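Local coordinates for protein ubiquitin-conjugating enzyme E2 U (Homo sapiens, PDB 1YRV) that catalyses the covalent attachment of ubiquitin to other proteins as an E2 enzyme, accepting it from the E1 enzyme as a thioester, at residues 45-48 against 54-57; 65-70 against 157-162; 109-114 against 120-125. One frame throughout, in Å; residues are numbered along the deposited sequence.

Contact 1 of 3, residues 45-48 against 54-57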
loop_
_atom_site.group_PDB
_atom_site.type_symbol
_atom_site.label_atom_id
_atom_site.label_comp_id
_atom_site.label_asym_id
_atom_site.label_seq_id
_atom_site.Cartn_x
_atom_site.Cartn_y
_atom_site.Cartn_z
ATOM N N ALA A 45 -8.839 -0.699 -6.501
ATOM C CA ALA A 45 -8.715 0.565 -5.781
ATOM C C ALA A 45 -9.918 1.406 -6.121
ATOM O O ALA A 45 -10.283 1.549 -7.282
ATOM C CB ALA A 45 -7.436 1.271 -6.179
ATOM N N LYS A 46 -10.549 1.943 -5.098
ATOM C CA LYS A 46 -11.734 2.736 -5.319
ATOM C C LYS A 46 -11.721 4.010 -4.484
ATOM O O LYS A 46 -11.412 3.968 -3.290
ATOM C CB LYS A 46 -12.956 1.886 -4.958
ATOM C CG LYS A 46 -14.293 2.461 -5.388
ATOM C CD LYS A 46 -14.506 2.385 -6.917
ATOM C CE LYS A 46 -15.627 3.354 -7.327
ATOM N NZ LYS A 46 -16.600 3.564 -6.177
ATOM N N PRO A 47 -12.030 5.167 -5.106
ATOM C CA PRO A 47 -12.058 6.433 -4.370
ATOM C C PRO A 47 -13.245 6.303 -3.420
ATOM O O PRO A 47 -14.338 5.905 -3.826
ATOM C CB PRO A 47 -12.357 7.469 -5.445
ATOM C CG PRO A 47 -12.013 6.825 -6.684
ATOM C CD PRO A 47 -12.406 5.391 -6.505
ATOM N N VAL A 48 -13.042 6.648 -2.165
ATOM C CA VAL A 48 -14.118 6.536 -1.217
ATOM C C VAL A 48 -14.529 7.936 -0.747
ATOM O O VAL A 48 -15.095 8.106 0.329
ATOM C CB VAL A 48 -13.677 5.611 -0.056
ATOM C CG1 VAL A 48 -12.701 6.327 0.862
ATOM C CG2 VAL A 48 -14.879 5.087 0.670
ATOM N N GLU A 54 -9.275 9.972 -0.585
ATOM C CA GLU A 54 -9.381 8.807 0.259
ATOM C C GLU A 54 -9.679 7.594 -0.585
ATOM O O GLU A 54 -10.638 7.594 -1.359
ATOM C CB GLU A 54 -10.486 9.012 1.306
ATOM C CG GLU A 54 -10.285 10.197 2.260
ATOM C CD GLU A 54 -8.913 10.174 2.931
ATOM O OE1 GLU A 54 -8.416 9.060 3.255
ATOM O OE2 GLU A 54 -8.320 11.260 3.159
ATOM N N TRP A 55 -8.845 6.558 -0.442
ATOM C CA TRP A 55 -9.017 5.315 -1.219
ATOM C C TRP A 55 -9.077 4.044 -0.412
ATOM O O TRP A 55 -8.470 3.926 0.648
ATOM C CB TRP A 55 -7.863 5.117 -2.197
ATOM C CG TRP A 55 -7.760 6.187 -3.158
ATOM C CD1 TRP A 55 -7.367 7.461 -2.913
ATOM C CD2 TRP A 55 -8.173 6.135 -4.530
ATOM N NE1 TRP A 55 -7.519 8.215 -4.052
ATOM C CE2 TRP A 55 -8.007 7.427 -5.052
ATOM C CE3 TRP A 55 -8.659 5.115 -5.363
ATOM C CZ2 TRP A 55 -8.332 7.737 -6.371
ATOM C CZ3 TRP A 55 -8.979 5.418 -6.679
ATOM C CH2 TRP A 55 -8.808 6.731 -7.173
ATOM N N GLU A 56 -9.785 3.070 -0.961
ATOM C CA GLU A 56 -9.869 1.766 -0.348
ATOM C C GLU A 56 -9.256 0.789 -1.332
ATOM O O GLU A 56 -9.706 0.654 -2.480
ATOM C CB GLU A 56 -11.307 1.408 -0.042
ATOM C CG GLU A 56 -11.793 2.023 1.245
ATOM C CD GLU A 56 -13.218 1.604 1.574
ATOM O OE1 GLU A 56 -13.776 2.094 2.583
ATOM O OE2 GLU A 56 -13.780 0.784 0.815
ATOM N N VAL A 57 -8.208 0.112 -0.887
ATOM C CA VAL A 57 -7.536 -0.800 -1.777
ATOM C C VAL A 57 -7.307 -2.210 -1.245
ATOM O O VAL A 57 -7.160 -2.434 -0.047
ATOM C CB VAL A 57 -6.157 -0.239 -2.230
ATOM C CG1 VAL A 57 -6.244 1.254 -2.433
ATOM C CG2 VAL A 57 -5.081 -0.588 -1.235
#

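Contact 2 of 3, residues 65-70 against 157-162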
loop_
_atom_site.group_PDB
_atom_site.type_symbol
_atom_site.label_atom_id
_atom_site.label_comp_id
_atom_site.label_asym_id
_atom_site.label_seq_id
_atom_site.Cartn_x
_atom_site.Cartn_y
_atom_site.Cartn_z
ATOM N N SER A 65 5.196 -16.089 -3.114
ATOM C CA SER A 65 5.632 -15.369 -1.932
ATOM C C SER A 65 4.838 -15.924 -0.751
ATOM O O SER A 65 3.793 -16.580 -0.917
ATOM C CB SER A 65 5.360 -13.854 -2.076
ATOM O OG SER A 65 3.966 -13.579 -2.072
ATOM N N VAL A 66 5.337 -15.644 0.442
ATOM C CA VAL A 66 4.672 -16.087 1.645
ATOM C C VAL A 66 3.185 -15.719 1.682
ATOM O O VAL A 66 2.371 -16.458 2.250
ATOM C CB VAL A 66 5.343 -15.510 2.868
ATOM C CG1 VAL A 66 4.780 -16.171 4.095
ATOM C CG2 VAL A 66 6.840 -15.725 2.773
ATOM N N TRP A 67 2.828 -14.596 1.059
ATOM C CA TRP A 67 1.442 -14.139 1.041
ATOM C C TRP A 67 0.638 -14.613 -0.147
ATOM O O TRP A 67 -0.394 -14.018 -0.459
ATOM C CB TRP A 67 1.371 -12.613 1.092
ATOM C CG TRP A 67 1.791 -12.066 2.408
ATOM C CD1 TRP A 67 0.986 -11.662 3.451
ATOM C CD2 TRP A 67 3.132 -11.921 2.855
ATOM N NE1 TRP A 67 1.765 -11.279 4.517
ATOM C CE2 TRP A 67 3.079 -11.428 4.175
ATOM C CE3 TRP A 67 4.384 -12.162 2.262
ATOM C CZ2 TRP A 67 4.223 -11.174 4.916
ATOM C CZ3 TRP A 67 5.534 -11.908 3.008
ATOM C CH2 TRP A 67 5.438 -11.415 4.325
ATOM N N GLN A 68 1.096 -15.669 -0.809
ATOM C CA GLN A 68 0.363 -16.195 -1.950
ATOM C C GLN A 68 -1.028 -16.623 -1.514
ATOM O O GLN A 68 -1.184 -17.432 -0.604
ATOM C CB GLN A 68 1.111 -17.376 -2.574
ATOM C CG GLN A 68 2.109 -16.960 -3.645
ATOM C CD GLN A 68 2.167 -17.937 -4.806
ATOM O OE1 GLN A 68 2.686 -19.043 -4.679
ATOM N NE2 GLN A 68 1.620 -17.532 -5.940
ATOM N N GLY A 69 -2.043 -16.060 -2.160
ATOM C CA GLY A 69 -3.409 -16.395 -1.811
ATOM C C GLY A 69 -4.005 -15.429 -0.802
ATOM O O GLY A 69 -5.201 -15.469 -0.516
ATOM N N LEU A 70 -3.170 -14.556 -0.256
ATOM C CA LEU A 70 -3.629 -13.579 0.714
ATOM C C LEU A 70 -3.961 -12.233 0.044
ATOM O O LEU A 70 -3.660 -12.016 -1.138
ATOM C CB LEU A 70 -2.559 -13.417 1.795
ATOM C CG LEU A 70 -2.491 -14.678 2.671
ATOM C CD1 LEU A 70 -1.188 -14.776 3.459
ATOM C CD2 LEU A 70 -3.676 -14.647 3.599
ATOM N N SER A 157 6.657 -21.873 6.775
ATOM C CA SER A 157 5.391 -22.599 6.716
ATOM C C SER A 157 4.556 -22.269 7.936
ATOM O O SER A 157 3.346 -22.107 7.847
ATOM C CB SER A 157 5.639 -24.104 6.677
ATOM O OG SER A 157 4.416 -24.809 6.814
ATOM N N LEU A 158 5.216 -22.194 9.085
ATOM C CA LEU A 158 4.530 -21.863 10.319
ATOM C C LEU A 158 4.018 -20.444 10.166
ATOM O O LEU A 158 2.869 -20.139 10.488
ATOM C CB LEU A 158 5.491 -21.929 11.503
ATOM C CG LEU A 158 4.987 -21.241 12.774
ATOM C CD1 LEU A 158 3.633 -21.843 13.154
ATOM C CD2 LEU A 158 5.994 -21.389 13.891
ATOM N N TYR A 159 4.900 -19.578 9.685
ATOM C CA TYR A 159 4.567 -18.184 9.457
ATOM C C TYR A 159 3.225 -18.114 8.720
ATOM O O TYR A 159 2.294 -17.442 9.169
ATOM C CB TYR A 159 5.659 -17.510 8.622
ATOM C CG TYR A 159 5.396 -16.045 8.391
ATOM C CD1 TYR A 159 5.718 -15.094 9.357
ATOM C CD2 TYR A 159 4.701 -15.624 7.262
ATOM C CE1 TYR A 159 5.336 -13.764 9.203
ATOM C CE2 TYR A 159 4.317 -14.308 7.103
ATOM C CZ TYR A 159 4.629 -13.384 8.074
ATOM O OH TYR A 159 4.195 -12.090 7.928
ATOM N N ARG A 160 3.130 -18.817 7.593
ATOM C CA ARG A 160 1.899 -18.837 6.819
ATOM C C ARG A 160 0.722 -19.284 7.654
ATOM O O ARG A 160 -0.360 -18.700 7.591
ATOM C CB ARG A 160 2.012 -19.772 5.609
ATOM C CG ARG A 160 2.555 -19.128 4.332
ATOM C CD ARG A 160 2.031 -19.871 3.085
ATOM N NE ARG A 160 2.117 -21.319 3.288
ATOM C CZ ARG A 160 3.261 -21.989 3.390
ATOM N NH1 ARG A 160 4.416 -21.338 3.286
ATOM N NH2 ARG A 160 3.258 -23.297 3.639
ATOM N N THR A 161 0.927 -20.337 8.433
ATOM C CA THR A 161 -0.145 -20.869 9.262
ATOM C C THR A 161 -0.720 -19.774 10.128
ATOM O O THR A 161 -1.933 -19.684 10.314
ATOM C CB THR A 161 0.366 -21.995 10.160
ATOM O OG1 THR A 161 0.597 -23.165 9.364
ATOM C CG2 THR A 161 -0.649 -22.308 11.245
ATOM N N ILE A 162 0.171 -18.947 10.659
ATOM C CA ILE A 162 -0.220 -17.838 11.516
ATOM C C ILE A 162 -1.019 -16.814 10.718
ATOM O O ILE A 162 -2.047 -16.311 11.184
ATOM C CB ILE A 162 1.023 -17.183 12.158
ATOM C CG1 ILE A 162 1.709 -18.206 13.074
ATOM C CG2 ILE A 162 0.629 -15.948 12.954
ATOM C CD1 ILE A 162 2.934 -17.700 13.782
#

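Contact 3 of 3, residues 109-114 against 120-125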
loop_
_atom_site.group_PDB
_atom_site.type_symbol
_atom_site.label_atom_id
_atom_site.label_comp_id
_atom_site.label_asym_id
_atom_site.label_seq_id
_atom_site.Cartn_x
_atom_site.Cartn_y
_atom_site.Cartn_z
ATOM N N ILE A 109 7.821 1.663 4.146
ATOM C CA ILE A 109 8.185 1.667 2.751
ATOM C C ILE A 109 9.020 2.899 2.533
ATOM O O ILE A 109 8.579 4.000 2.845
ATOM C CB ILE A 109 6.942 1.791 1.859
ATOM C CG1 ILE A 109 5.997 0.621 2.115
ATOM C CG2 ILE A 109 7.365 1.879 0.399
ATOM C CD1 ILE A 109 6.638 -0.728 1.925
ATOM N N ASP A 110 10.200 2.734 1.972
ATOM C CA ASP A 110 11.057 3.889 1.736
ATOM C C ASP A 110 10.465 5.107 1.034
ATOM O O ASP A 110 10.496 6.213 1.585
ATOM C CB ASP A 110 12.308 3.463 0.987
ATOM C CG ASP A 110 13.271 2.781 1.883
ATOM O OD1 ASP A 110 14.504 3.036 1.748
ATOM O OD2 ASP A 110 12.781 1.983 2.734
ATOM N N PHE A 111 9.957 4.904 -0.178
ATOM C CA PHE A 111 9.394 5.993 -0.952
ATOM C C PHE A 111 8.191 6.623 -0.298
ATOM O O PHE A 111 7.657 7.620 -0.785
ATOM C CB PHE A 111 9.050 5.534 -2.366
ATOM C CG PHE A 111 7.813 4.697 -2.463
ATOM C CD1 PHE A 111 6.550 5.282 -2.529
ATOM C CD2 PHE A 111 7.915 3.318 -2.551
ATOM C CE1 PHE A 111 5.378 4.487 -2.690
ATOM C CE2 PHE A 111 6.765 2.505 -2.709
ATOM C CZ PHE A 111 5.498 3.096 -2.779
ATOM N N LEU A 112 7.795 6.067 0.838
ATOM C CA LEU A 112 6.662 6.591 1.552
ATOM C C LEU A 112 7.101 7.321 2.794
ATOM O O LEU A 112 6.471 8.297 3.200
ATOM C CB LEU A 112 5.706 5.470 1.932
ATOM C CG LEU A 112 4.835 4.864 0.835
ATOM C CD1 LEU A 112 3.870 3.952 1.543
ATOM C CD2 LEU A 112 4.040 5.933 0.043
ATOM N N ASP A 113 8.207 6.869 3.370
ATOM C CA ASP A 113 8.719 7.440 4.617
ATOM C C ASP A 113 9.972 8.249 4.451
ATOM O O ASP A 113 10.285 9.089 5.283
ATOM C CB ASP A 113 9.019 6.331 5.622
ATOM C CG ASP A 113 7.900 5.331 5.729
ATOM O OD1 ASP A 113 6.740 5.734 5.593
ATOM O OD2 ASP A 113 8.181 4.142 5.954
ATOM N N ASN A 114 10.709 7.987 3.389
ATOM C CA ASN A 114 11.926 8.735 3.181
ATOM C C ASN A 114 11.667 9.789 2.106
ATOM O O ASN A 114 11.435 9.449 0.955
ATOM C CB ASN A 114 13.040 7.789 2.753
ATOM C CG ASN A 114 14.388 8.465 2.735
ATOM O OD1 ASN A 114 14.491 9.698 2.659
ATOM N ND2 ASN A 114 15.437 7.662 2.772
ATOM N N THR A 120 8.089 12.122 -8.039
ATOM C CA THR A 120 6.831 12.582 -8.622
ATOM C C THR A 120 6.351 11.714 -9.768
ATOM O O THR A 120 5.290 11.952 -10.347
ATOM C CB THR A 120 6.905 14.038 -9.105
ATOM O OG1 THR A 120 7.832 14.129 -10.193
ATOM C CG2 THR A 120 7.327 14.957 -7.964
ATOM N N ASN A 121 7.143 10.698 -10.079
ATOM C CA ASN A 121 6.816 9.756 -11.138
ATOM C C ASN A 121 5.953 8.664 -10.586
ATOM O O ASN A 121 5.437 7.846 -11.336
ATOM C CB ASN A 121 8.069 9.133 -11.688
ATOM C CG ASN A 121 8.793 10.049 -12.624
ATOM O OD1 ASN A 121 8.981 11.248 -12.347
ATOM N ND2 ASN A 121 9.208 9.500 -13.756
ATOM N N TYR A 122 5.835 8.628 -9.267
ATOM C CA TYR A 122 4.992 7.645 -8.620
ATOM C C TYR A 122 3.506 7.987 -8.804
ATOM O O TYR A 122 3.018 8.926 -8.196
ATOM C CB TYR A 122 5.286 7.610 -7.141
ATOM C CG TYR A 122 6.421 6.709 -6.749
ATOM C CD1 TYR A 122 6.275 5.330 -6.785
ATOM C CD2 TYR A 122 7.621 7.240 -6.287
ATOM C CE1 TYR A 122 7.293 4.496 -6.360
ATOM C CE2 TYR A 122 8.652 6.429 -5.862
ATOM C CZ TYR A 122 8.488 5.050 -5.899
ATOM O OH TYR A 122 9.501 4.201 -5.509
ATOM N N THR A 123 2.795 7.229 -9.626
ATOM C CA THR A 123 1.360 7.446 -9.846
ATOM C C THR A 123 0.549 6.420 -9.041
ATOM O O THR A 123 1.110 5.478 -8.499
ATOM C CB THR A 123 0.992 7.241 -11.306
ATOM O OG1 THR A 123 1.260 5.878 -11.647
ATOM C CG2 THR A 123 1.823 8.166 -12.206
ATOM N N LEU A 124 -0.771 6.581 -8.973
ATOM C CA LEU A 124 -1.579 5.609 -8.234
ATOM C C LEU A 124 -1.205 4.168 -8.608
ATOM O O LEU A 124 -1.131 3.311 -7.728
ATOM C CB LEU A 124 -3.078 5.827 -8.491
ATOM C CG LEU A 124 -4.121 5.007 -7.698
ATOM C CD1 LEU A 124 -4.004 5.262 -6.219
ATOM C CD2 LEU A 124 -5.541 5.382 -8.163
ATOM N N SER A 125 -1.004 3.913 -9.909
ATOM C CA SER A 125 -0.622 2.594 -10.431
ATOM C C SER A 125 0.723 2.118 -9.890
ATOM O O SER A 125 0.850 0.987 -9.477
ATOM C CB SER A 125 -0.553 2.611 -11.962
ATOM O OG SER A 125 -1.815 2.870 -12.524
#

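Contact 1 of 3, residues 45-48 against 54-57
Pro47 lies over one face of the Trp55 indole, and this pair is the tight part of the contact. Pro47 CG sits 3.6 Å from the centroid of the Trp55 six-membered ring, 30° off the ring normal, which makes a CH-pi contact. The closest approach is Pro47 CG to Trp55 CH2, at 3.2 Å. Trp55 has CG anti to its carbonyl carbon (chi1 -61°), and the indole reaches across to the neighbouring strand. Ala45 CB packs on Trp55 CE3 at 4.1 Å and on Val57 CG1 at 3.9 Å. Helix 23-38 covers this face through Phe32 and Leu35, and helix 124-135 through Leu124 and Leu128. Trp55 NE1 is hydrogen-bonded to Met52 O.

The other face is looser and open to solvent. Lys46 and Glu56 point that way. Val48 lies beyond the strand end, where its CG2 meets Glu56 OE1 at 3.7 Å, a methyl against a carboxylate oxygen. Val48 CG1 rests on Glu54 CB, an aliphatic contact. Glu54 bends away and its OE2 is hydrogen-bonded to His77 ND1.

Between the two faces run the backbone bonds. Lys46 and Glu56 form a hydrogen-bonded antiparallel pair, each N giving to the other's O at 3.0 Å. Past them, Val48 N gives to Glu54 O at 2.7 Å, with an almost straight N-H...O angle of 179°. Strands 43-47 and 54-60 thus form the first beta hairpin of the antiparallel sheet of the UBC fold, with one face packed on helices.

Contact 2 of 3, residues 65-70 against 157-162
The nearest CA atoms are those of Val66 and Arg160, 6.5 Å apart. Segment 65-70 has no regular helix or strand. In it a type I beta turn from Ser65 to Gln68 overlaps a type II turn from Trp67 to Leu70. Segment 157-162 is one part of helix 156-166. No hydrogen bond joins the two, and the contact rests mainly on side chains.

Tyr159 points from the helix toward the turns, with CG anti to the backbone N (chi1 -178°). Its ring edge is directed at the face of Trp67 in an offset edge-to-face pair. The centroids of the Tyr159 ring and the Trp67 six-membered ring are 5.6 Å apart, and the planes meet at 69°. Tyr159 OH comes within 3.1 Å of Trp67 CZ2. The same hydroxyl makes a weak hydrogen bond with Phe96 O.

Val66 lies beside this pair. Its CG1 touches Tyr159 CD2 at 3.2 Å, and the two side chains cross at about a right angle. Arg160 meets the first turn with its aliphatic part: its CG lies 3.4 Å from Val66 O and 3.7 Å from Val66 CG1. The guanidinium group of Arg160 forms a long, weak ion pair with Glu156.

Further residues complete the packing. Leu152 of helix 146-153 touches both Val66 and Tyr159. Leu163, further along helix 156-166, and Pro138 touch Trp67. The arrangement joins the C-terminal helix of the UBC core to the loop between strands 54-60 and 71-77, far from the active site.

Contact 3 of 3, residues 109-114 against 120-125
Phe111 and Tyr122 have the nearest CA atoms, still 9.0 Å apart, so the short helix 110-113 and the turn leading into helix 124-135 meet through these two side chains. Their rings form an offset stack, with centroids 4.3 Å apart and planes at 17°. The overlap is partial and centres on the hydroxyl end of the tyrosine. Phe111 CG lies 3.5 Å from Tyr122 CZ, and Phe111 CB lies 3.4 Å from Tyr122 OH. Tyr122 CE1 sits over the centre of the Phe111 ring, and Phe111 CD1 over that of Tyr122.

Phe111 places CG between its backbone N and carbonyl carbon (chi1 76°), with the ring turned toward the tyrosine. The Phe111 side chain also touches Ala130, Leu131 and Met134 of helix 124-135. Trp118 meets the Tyr122 ring with its plane nearly parallel, and Tyr122 O is hydrogen-bonded to Tyr82 OH.

Tyr122 directly precedes Thr123, which N-caps helix 124-135. The stack joins the short helix just after Cys108, the predicted thioester-forming cysteine, to the start of helix 124-135, in the active-site region of the UBC fold.

How the contacts relate
Contacts 1 and 3 are neighbours, with centres about 17 Å apart. They touch where Trp55 CH2 of contact 1 meets Leu124 CD2 of contact 3 at 3.7 Å. Helix 124-135 thus links the first hairpin to the region after Cys108. Contact 2 stands apart. Its centre is about 26 Å from that of each other contact, and its nearest atoms are about 10 Å from contact 1 and 11 Å from contact 3. It lies across the chain's centre from contact 3. Only contact 3 is near the predicted thioester-forming Cys108, whose side chain is about 10 Å from that of Phe111. All three belong to one UBC core.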